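Local atomic coordinates of transcription termination factor FttA (Methanosarcina mazei, PDB entry 2XR1), a protein that probably terminates transcription genome-wide by cleaving nascent RNA at the RNA polymerase exit channel, using a nuclease site that binds two zinc ions. Residues I242-H247 against A337-H342; T353-Y358 against I378-Y383. All blocks are in the same frame, centred on the assembly; numbering follows the deposited sequence.

How the contacts relate
Both contacts are buried within the metallo-beta-lactamase part of the chain, and their centres are about 11 Å apart. Contact 1 runs between sheets: the loop after strand 240-242 of one sheet meets strand 337-343 of the other, chiefly through loose apolar packing and one backbone bond. Contact 2 stays within the second sheet, where the ends of neighbouring strands 348-352 and 376-380 meet through a dense set of hydrogen bonds, one of them to the Glu380 carboxylate, beside the zinc-bridging Asp355. The two contacts share one zinc: His245 and His247 bind it from contact 1 and Asp355 from contact 2. The shortest approach between them, His245 NE2 to Asp355 OD2 at 3.2 Å, lies at that metal.

Contact 1: residues I242-H247 against A337-H342; sequences IVTHAH and AISHFH. With ZN (zinc ion), chain E.
Thr244 and Ala337 carry the single hydrogen bond of this contact, and it is purely backbone: Ala337 N donates to Thr244 O over 2.9 Å, with an N-H...O angle of 148°. It ties the start of strand 337-343 to the loop that follows strand 240-242, where the CA atoms of the same two residues are the nearest pair across the contact.

The apolar part is looser. Ile242 CD1 comes to the edge of the Phe341 ring, near its plane, at 4.3 Å from CE1, while its other branch, CG2, lies 4.1 Å from Ser339 OG. The branches are divided by the first torsion (chi1 -78°), which sets CG1 beside the backbone N and CG2 beside the carbonyl carbon; one isoleucine can therefore meet both strand residues. Phe341 also packs on Ile209 and Ile211, and Ile242 on Leu325 and Phe327, so residues of both sheets interleave here. This is the interior of the metallo-beta-lactamase sandwich, where two sheets lie face to face and the metal ligands sit on loops at one edge.

Metal binding occupies the far end of segment 242-247, which opens the HxHxDH signature of the superfamily. His245 NE2 binds zinc at 2.2 Å and His247 ND1 binds the same ion at 2.0 Å, with His332 and Asp355 completing the site. His247 ND1 lies in the plane of the His245 ring, at its edge, and the two nitrogens are held near each other by the shared metal. On the other side of the imidazole, His245 ND1 donates to Thr244 OG1 over 3.1 Å, the oxygen standing 24° out of the ring plane. That hydroxyl is also hydrogen-bonded to Asp212, a second-shell connection that restrains rotation of the His245 ring.

Contact 2: residues T353-Y358 against I378-Y383; sequences TGDYKY and ISEATY. With ZN (zinc ion), chain E; ZN (zinc ion), chain F.
Thr353 N donates to Ile378 O at 3.0 Å with an N-H...O angle of 159°, joining the chain that follows strand 348-352 to the parallel strand 376-380. Both belong to the metallo-beta-lactamase fold. Glu380 and His583, which hydrogen-bond through OE2 and ND1, probably correspond to the motif A acid and motif B histidine of beta-CASP nucleases.

Thr353 OG1 works twice: it accepts from Glu380 N at 3.2 Å and donates to Gly354 O. Tyr356 OH donates to Ser379 OG at 3.0 Å, a contact at the ring edge, and Ser379 OG in turn donates to Glu380 O, in the carbonyl plane on a lone pair. With chi1 at 65°, the Tyr356 ring turns back over its own backbone, bringing CE1 to 3.6 Å from Glu380 CG; ring and carboxylate planes stand 86° apart.

Asp355 OD2 alone bridges the metals, 2.3 Å from the zinc it shares with His245, His247 and His332 and 2.1 Å from the zinc it shares with Asp249, His250 and His607. Glu380 crosses Asp355 at about a right angle and is gripped at both oxygens. Its OE2 takes Tyr356 N at 2.9 Å on the anti lone pair, while OE1 receives Thr382 N nearly along the C-O axis and Thr382 OG1 at 2.6 Å from the syn side, tilted out of the carboxylate plane.

Contact 1: residues I242-H247 against A337-H342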
ATOM      1  N   ILE B 242      -8.909  12.693  -9.624  1.00 26.22           N
ATOM      2  CA  ILE B 242      -8.453  13.791 -10.440  1.00 26.05           C
ATOM      3  C   ILE B 242      -8.020  13.276 -11.807  1.00 25.91           C
ATOM      4  O   ILE B 242      -7.283  12.324 -11.904  1.00 27.67           O
ATOM      5  CB  ILE B 242      -7.349  14.567  -9.742  1.00 25.48           C
ATOM      6  CG1 ILE B 242      -7.967  15.478  -8.672  1.00 27.73           C
ATOM      7  CG2 ILE B 242      -6.611  15.471 -10.709  1.00 24.47           C
ATOM      8  CD1 ILE B 242      -8.302  14.829  -7.386  1.00 25.94           C
ATOM      9  N   VAL B 243      -8.480  13.907 -12.864  1.00 25.46           N
ATOM     10  CA  VAL B 243      -8.044  13.585 -14.210  1.00 24.73           C
ATOM     11  C   VAL B 243      -7.136  14.740 -14.657  1.00 24.41           C
ATOM     12  O   VAL B 243      -7.554  15.904 -14.737  1.00 24.73           O
ATOM     13  CB  VAL B 243      -9.249  13.427 -15.153  1.00 25.45           C
ATOM     14  CG1 VAL B 243      -8.790  13.205 -16.549  1.00 25.10           C
ATOM     15  CG2 VAL B 243     -10.201  12.273 -14.682  1.00 25.27           C
ATOM     16  N   THR B 244      -5.892  14.409 -14.952  1.00 23.60           N
ATOM     17  CA  THR B 244      -4.896  15.411 -15.254  1.00 23.22           C
ATOM     18  C   THR B 244      -5.061  15.954 -16.673  1.00 24.17           C
ATOM     19  O   THR B 244      -4.833  17.137 -16.902  1.00 24.93           O
ATOM     20  CB  THR B 244      -3.498  14.832 -15.132  1.00 22.67           C
ATOM     21  OG1 THR B 244      -3.403  13.751 -16.036  1.00 25.33           O
ATOM     22  CG2 THR B 244      -3.204  14.328 -13.743  1.00 20.11           C
ATOM     23  N   HIS B 245      -5.451  15.095 -17.616  1.00 24.23           N
ATOM     24  CA  HIS B 245      -5.746  15.537 -18.973  1.00 24.43           C
ATOM     25  C   HIS B 245      -6.519  14.436 -19.682  1.00 25.07           C
ATOM     26  O   HIS B 245      -6.677  13.351 -19.149  1.00 24.33           O
ATOM     27  CB  HIS B 245      -4.487  15.943 -19.775  1.00 24.19           C
ATOM     28  CG  HIS B 245      -3.526  14.831 -20.046  1.00 25.73           C
ATOM     29  ND1 HIS B 245      -2.744  14.254 -19.063  1.00 25.30           N
ATOM     30  CD2 HIS B 245      -3.183  14.213 -21.206  1.00 28.23           C
ATOM     31  CE1 HIS B 245      -1.975  13.326 -19.610  1.00 26.51           C
ATOM     32  NE2 HIS B 245      -2.202  13.298 -20.911  1.00 26.55           N
ATOM     33  N   ALA B 246      -6.998  14.735 -20.886  1.00 26.13           N
ATOM     34  CA  ALA B 246      -8.026  13.920 -21.519  1.00 27.77           C
ATOM     35  C   ALA B 246      -7.539  12.658 -22.160  1.00 28.55           C
ATOM     36  O   ALA B 246      -8.347  11.877 -22.584  1.00 30.53           O
ATOM     37  CB  ALA B 246      -8.788  14.729 -22.549  1.00 28.75           C
ATOM     38  N   HIS B 247      -6.230  12.431 -22.219  1.00 28.27           N
ATOM     39  CA  HIS B 247      -5.727  11.251 -22.910  1.00 28.99           C
ATOM     40  C   HIS B 247      -6.268   9.953 -22.299  1.00 29.07           C
ATOM     41  O   HIS B 247      -6.359   9.814 -21.087  1.00 27.41           O
ATOM     42  CB  HIS B 247      -4.212  11.238 -22.959  1.00 28.19           C
ATOM     43  CG  HIS B 247      -3.622  12.102 -24.028  1.00 27.65           C
ATOM     44  ND1 HIS B 247      -2.394  12.712 -23.887  1.00 26.81           N
ATOM     45  CD2 HIS B 247      -4.066  12.426 -25.258  1.00 28.10           C
ATOM     46  CE1 HIS B 247      -2.117  13.383 -24.989  1.00 27.40           C
ATOM     47  NE2 HIS B 247      -3.117  13.230 -25.831  1.00 27.90           N
ATOM     48  N   ALA B 337      -3.360  19.664 -17.080  1.00 22.84           N
ATOM     49  CA  ALA B 337      -3.093  20.356 -15.833  1.00 23.84           C
ATOM     50  C   ALA B 337      -1.951  19.717 -15.104  1.00 23.55           C
ATOM     51  O   ALA B 337      -1.631  18.567 -15.284  1.00 23.83           O
ATOM     52  CB  ALA B 337      -4.328  20.420 -14.955  1.00 23.62           C
ATOM     53  N   ILE B 338      -1.299  20.543 -14.343  1.00 24.63           N
ATOM     54  CA  ILE B 338      -0.371  20.147 -13.321  1.00 25.14           C
ATOM     55  C   ILE B 338      -1.180  20.265 -12.028  1.00 24.54           C
ATOM     56  O   ILE B 338      -1.868  21.229 -11.785  1.00 25.76           O
ATOM     57  CB  ILE B 338       0.845  21.125 -13.327  1.00 26.15           C
ATOM     58  CG1 ILE B 338       1.767  20.746 -14.491  1.00 28.02           C
ATOM     59  CG2 ILE B 338       1.570  21.044 -12.019  1.00 25.98           C
ATOM     60  CD1 ILE B 338       2.776  21.743 -14.722  1.00 32.01           C
ATOM     61  N   SER B 339      -1.075  19.291 -11.175  1.00 24.37           N
ATOM     62  CA  SER B 339      -1.935  19.222 -10.030  1.00 24.12           C
ATOM     63  C   SER B 339      -1.154  19.481  -8.773  1.00 23.50           C
ATOM     64  O   SER B 339      -0.294  18.710  -8.437  1.00 24.25           O
ATOM     65  CB  SER B 339      -2.568  17.863 -10.033  1.00 23.73           C
ATOM     66  OG  SER B 339      -3.319  17.776 -11.250  1.00 25.28           O
ATOM     67  N   HIS B 340      -1.431  20.592  -8.120  1.00 22.66           N
ATOM     68  CA  HIS B 340      -0.822  20.904  -6.850  1.00 23.22           C
ATOM     69  C   HIS B 340      -1.773  20.586  -5.672  1.00 23.51           C
ATOM     70  O   HIS B 340      -2.913  21.069  -5.632  1.00 24.00           O
ATOM     71  CB  HIS B 340      -0.439  22.392  -6.851  1.00 23.85           C
ATOM     72  CG  HIS B 340       0.209  22.861  -5.598  1.00 23.64           C
ATOM     73  ND1 HIS B 340      -0.511  23.287  -4.508  1.00 24.84           N
ATOM     74  CD2 HIS B 340       1.511  22.985  -5.262  1.00 25.43           C
ATOM     75  CE1 HIS B 340       0.323  23.632  -3.545  1.00 27.95           C
ATOM     76  NE2 HIS B 340       1.559  23.451  -3.972  1.00 26.29           N
ATOM     77  N   PHE B 341      -1.297  19.797  -4.726  1.00 23.01           N
ATOM     78  CA  PHE B 341      -2.067  19.415  -3.553  1.00 24.02           C
ATOM     79  C   PHE B 341      -1.436  19.945  -2.294  1.00 25.42           C
ATOM     80  O   PHE B 341      -0.282  19.602  -1.973  1.00 25.57           O
ATOM     81  CB  PHE B 341      -2.110  17.917  -3.419  1.00 23.14           C
ATOM     82  CG  PHE B 341      -2.846  17.238  -4.508  1.00 23.46           C
ATOM     83  CD1 PHE B 341      -4.200  17.020  -4.408  1.00 24.47           C
ATOM     84  CD2 PHE B 341      -2.195  16.792  -5.631  1.00 23.23           C
ATOM     85  CE1 PHE B 341      -4.862  16.355  -5.367  1.00 23.63           C
ATOM     86  CE2 PHE B 341      -2.885  16.131  -6.626  1.00 22.00           C
ATOM     87  CZ  PHE B 341      -4.207  15.929  -6.485  1.00 23.14           C
ATOM     88  N   HIS B 342      -2.211  20.746  -1.582  1.00 26.72           N
ATOM     89  CA  HIS B 342      -1.780  21.440  -0.369  1.00 29.02           C
ATOM     90  C   HIS B 342      -2.447  20.673   0.732  1.00 29.57           C
ATOM     91  O   HIS B 342      -3.677  20.637   0.786  1.00 30.21           O
ATOM     92  CB  HIS B 342      -2.269  22.905  -0.426  1.00 30.15           C
ATOM     93  CG  HIS B 342      -1.962  23.725   0.786  1.00 34.53           C
ATOM     94  ND1 HIS B 342      -0.719  23.762   1.373  1.00 39.90           N
ATOM     95  CD2 HIS B 342      -2.726  24.593   1.490  1.00 38.22           C
ATOM     96  CE1 HIS B 342      -0.749  24.570   2.418  1.00 40.39           C
ATOM     97  NE2 HIS B 342      -1.957  25.091   2.508  1.00 37.35           N
TER
HETATM   98 ZN    ZN E1638      -0.916  12.537 -22.510  1.00 34.99          ZN

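Contact 2: residues T353-Y358 against I378-Y383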
ATOM      1  N   THR B 353       2.686  16.081 -11.917  1.00 22.18           N
ATOM      2  CA  THR B 353       2.796  16.882 -13.133  1.00 22.25           C
ATOM      3  C   THR B 353       1.833  16.432 -14.172  1.00 22.06           C
ATOM      4  O   THR B 353       1.439  17.229 -15.014  1.00 23.79           O
ATOM      5  CB  THR B 353       4.217  16.825 -13.783  1.00 22.61           C
ATOM      6  OG1 THR B 353       4.493  15.480 -14.129  1.00 25.20           O
ATOM      7  CG2 THR B 353       5.309  17.321 -12.835  1.00 22.46           C
ATOM      8  N   GLY B 354       1.428  15.171 -14.153  1.00 22.13           N
ATOM      9  CA  GLY B 354       0.744  14.580 -15.328  1.00 22.05           C
ATOM     10  C   GLY B 354       1.752  14.660 -16.477  1.00 22.35           C
ATOM     11  O   GLY B 354       2.975  14.710 -16.233  1.00 22.31           O
ATOM     12  N   ASP B 355       1.247  14.667 -17.710  1.00 21.85           N
ATOM     13  CA  ASP B 355       2.062  14.850 -18.887  1.00 22.32           C
ATOM     14  C   ASP B 355       2.223  16.377 -19.062  1.00 22.60           C
ATOM     15  O   ASP B 355       1.263  17.122 -18.846  1.00 23.18           O
ATOM     16  CB  ASP B 355       1.395  14.208 -20.096  1.00 23.51           C
ATOM     17  CG  ASP B 355       1.315  12.650 -20.012  1.00 24.49           C
ATOM     18  OD1 ASP B 355       1.890  12.129 -19.018  1.00 24.83           O
ATOM     19  OD2 ASP B 355       0.694  11.978 -20.920  1.00 20.50           O
ATOM     20  N   TYR B 356       3.423  16.853 -19.392  1.00 22.39           N
ATOM     21  CA  TYR B 356       3.649  18.255 -19.541  1.00 23.01           C
ATOM     22  C   TYR B 356       4.710  18.587 -20.543  1.00 24.98           C
ATOM     23  O   TYR B 356       5.531  17.734 -20.869  1.00 26.71           O
ATOM     24  CB  TYR B 356       4.055  18.864 -18.220  1.00 22.51           C
ATOM     25  CG  TYR B 356       5.363  18.420 -17.637  1.00 22.10           C
ATOM     26  CD1 TYR B 356       5.434  17.299 -16.797  1.00 22.51           C
ATOM     27  CD2 TYR B 356       6.517  19.171 -17.834  1.00 23.65           C
ATOM     28  CE1 TYR B 356       6.642  16.917 -16.229  1.00 23.04           C
ATOM     29  CE2 TYR B 356       7.730  18.828 -17.266  1.00 23.79           C
ATOM     30  CZ  TYR B 356       7.795  17.690 -16.469  1.00 24.38           C
ATOM     31  OH  TYR B 356       8.986  17.337 -15.888  1.00 22.57           O
ATOM     32  N   LYS B 357       4.718  19.842 -21.001  1.00 25.26           N
ATOM     33  CA  LYS B 357       5.765  20.353 -21.863  1.00 26.15           C
ATOM     34  C   LYS B 357       6.247  21.719 -21.403  1.00 26.98           C
ATOM     35  O   LYS B 357       5.549  22.727 -21.536  1.00 25.96           O
ATOM     36  CB  LYS B 357       5.290  20.435 -23.314  1.00 27.13           C
ATOM     37  CG  LYS B 357       6.414  20.788 -24.284  1.00 28.45           C
ATOM     38  CD  LYS B 357       6.244  20.121 -25.666  1.00 29.21           C
ATOM     39  CE  LYS B 357       7.322  20.507 -26.705  1.00 28.52           C
ATOM     40  NZ  LYS B 357       8.608  19.762 -26.548  1.00 29.37           N
ATOM     41  N   TYR B 358       7.486  21.740 -20.922  1.00 27.99           N
ATOM     42  CA  TYR B 358       8.127  22.949 -20.444  1.00 29.14           C
ATOM     43  C   TYR B 358       8.708  23.724 -21.568  1.00 31.43           C
ATOM     44  O   TYR B 358       9.890  23.851 -21.658  1.00 32.49           O
ATOM     45  CB  TYR B 358       9.213  22.581 -19.429  1.00 29.09           C
ATOM     46  CG  TYR B 358       9.754  23.732 -18.618  1.00 29.14           C
ATOM     47  CD1 TYR B 358       8.911  24.703 -18.105  1.00 29.42           C
ATOM     48  CD2 TYR B 358      11.113  23.824 -18.325  1.00 31.50           C
ATOM     49  CE1 TYR B 358       9.405  25.745 -17.376  1.00 31.20           C
ATOM     50  CE2 TYR B 358      11.613  24.856 -17.570  1.00 31.63           C
ATOM     51  CZ  TYR B 358      10.743  25.817 -17.106  1.00 31.11           C
ATOM     52  OH  TYR B 358      11.173  26.848 -16.352  1.00 32.39           O
ATOM     53  N   ILE B 378       6.073  14.561  -8.402  1.00 25.43           N
ATOM     54  CA  ILE B 378       5.962  13.292  -9.073  1.00 25.63           C
ATOM     55  C   ILE B 378       5.825  13.688 -10.524  1.00 25.34           C
ATOM     56  O   ILE B 378       4.813  14.290 -10.912  1.00 24.02           O
ATOM     57  CB  ILE B 378       4.721  12.514  -8.598  1.00 25.92           C
ATOM     58  CG1 ILE B 378       4.977  11.984  -7.178  1.00 28.22           C
ATOM     59  CG2 ILE B 378       4.412  11.353  -9.563  1.00 26.26           C
ATOM     60  CD1 ILE B 378       3.970  12.290  -6.172  1.00 28.63           C
ATOM     61  N   SER B 379       6.859  13.351 -11.312  1.00 26.06           N
ATOM     62  CA  SER B 379       6.990  13.824 -12.687  1.00 26.05           C
ATOM     63  C   SER B 379       6.893  12.718 -13.709  1.00 25.68           C
ATOM     64  O   SER B 379       7.347  11.618 -13.467  1.00 26.12           O
ATOM     65  CB  SER B 379       8.345  14.502 -12.865  1.00 26.87           C
ATOM     66  OG  SER B 379       8.521  14.883 -14.219  1.00 28.03           O
ATOM     67  N   GLU B 380       6.381  13.039 -14.882  1.00 24.83           N
ATOM     68  CA  GLU B 380       6.470  12.106 -15.992  1.00 25.76           C
ATOM     69  C   GLU B 380       7.897  12.044 -16.458  1.00 25.82           C
ATOM     70  O   GLU B 380       8.664  12.925 -16.124  1.00 26.14           O
ATOM     71  CB  GLU B 380       5.625  12.523 -17.195  1.00 26.14           C
ATOM     72  CG  GLU B 380       6.084  13.815 -17.866  1.00 27.98           C
ATOM     73  CD  GLU B 380       5.929  13.748 -19.347  1.00 30.74           C
ATOM     74  OE1 GLU B 380       6.534  12.815 -19.945  1.00 33.79           O
ATOM     75  OE2 GLU B 380       5.221  14.605 -19.907  1.00 29.06           O
ATOM     76  N   ALA B 381       8.219  11.005 -17.244  1.00 25.63           N
ATOM     77  CA  ALA B 381       9.571  10.736 -17.716  1.00 25.97           C
ATOM     78  C   ALA B 381       9.624  10.167 -19.151  1.00 25.58           C
ATOM     79  O   ALA B 381      10.494   9.402 -19.449  1.00 26.06           O
ATOM     80  CB  ALA B 381      10.296   9.797 -16.722  1.00 25.82           C
ATOM     81  N   THR B 382       8.701  10.555 -20.025  1.00 24.89           N
ATOM     82  CA  THR B 382       8.519   9.901 -21.344  1.00 25.77           C
ATOM     83  C   THR B 382       9.746  10.020 -22.187  1.00 27.87           C
ATOM     84  O   THR B 382      10.195   9.043 -22.773  1.00 29.38           O
ATOM     85  CB  THR B 382       7.369  10.482 -22.149  1.00 25.25           C
ATOM     86  OG1 THR B 382       6.226  10.581 -21.318  1.00 23.21           O
ATOM     87  CG2 THR B 382       7.032   9.599 -23.343  1.00 26.08           C
ATOM     88  N   TYR B 383      10.319  11.217 -22.225  1.00 28.11           N
ATOM     89  CA  TYR B 383      11.595  11.410 -22.881  1.00 29.97           C
ATOM     90  C   TYR B 383      12.734  11.474 -21.853  1.00 30.59           C
ATOM     91  O   TYR B 383      13.691  12.255 -21.969  1.00 32.18           O
ATOM     92  CB  TYR B 383      11.538  12.661 -23.755  1.00 30.22           C
ATOM     93  CG  TYR B 383      10.698  12.476 -25.012  1.00 29.66           C
ATOM     94  CD1 TYR B 383       9.330  12.416 -24.945  1.00 28.69           C
ATOM     95  CD2 TYR B 383      11.278  12.364 -26.241  1.00 29.70           C
ATOM     96  CE1 TYR B 383       8.562  12.242 -26.059  1.00 28.03           C
ATOM     97  CE2 TYR B 383      10.517  12.193 -27.364  1.00 31.72           C
ATOM     98  CZ  TYR B 383       9.158  12.131 -27.271  1.00 29.13           C
ATOM     99  OH  TYR B 383       8.423  11.980 -28.407  1.00 26.32           O
TER
HETATM  100 ZN    ZN E1638      -0.916  12.537 -22.510  1.00 34.99          ZN
HETATM  101 ZN    ZN F1639       0.210   9.932 -20.971  1.00 35.44          ZN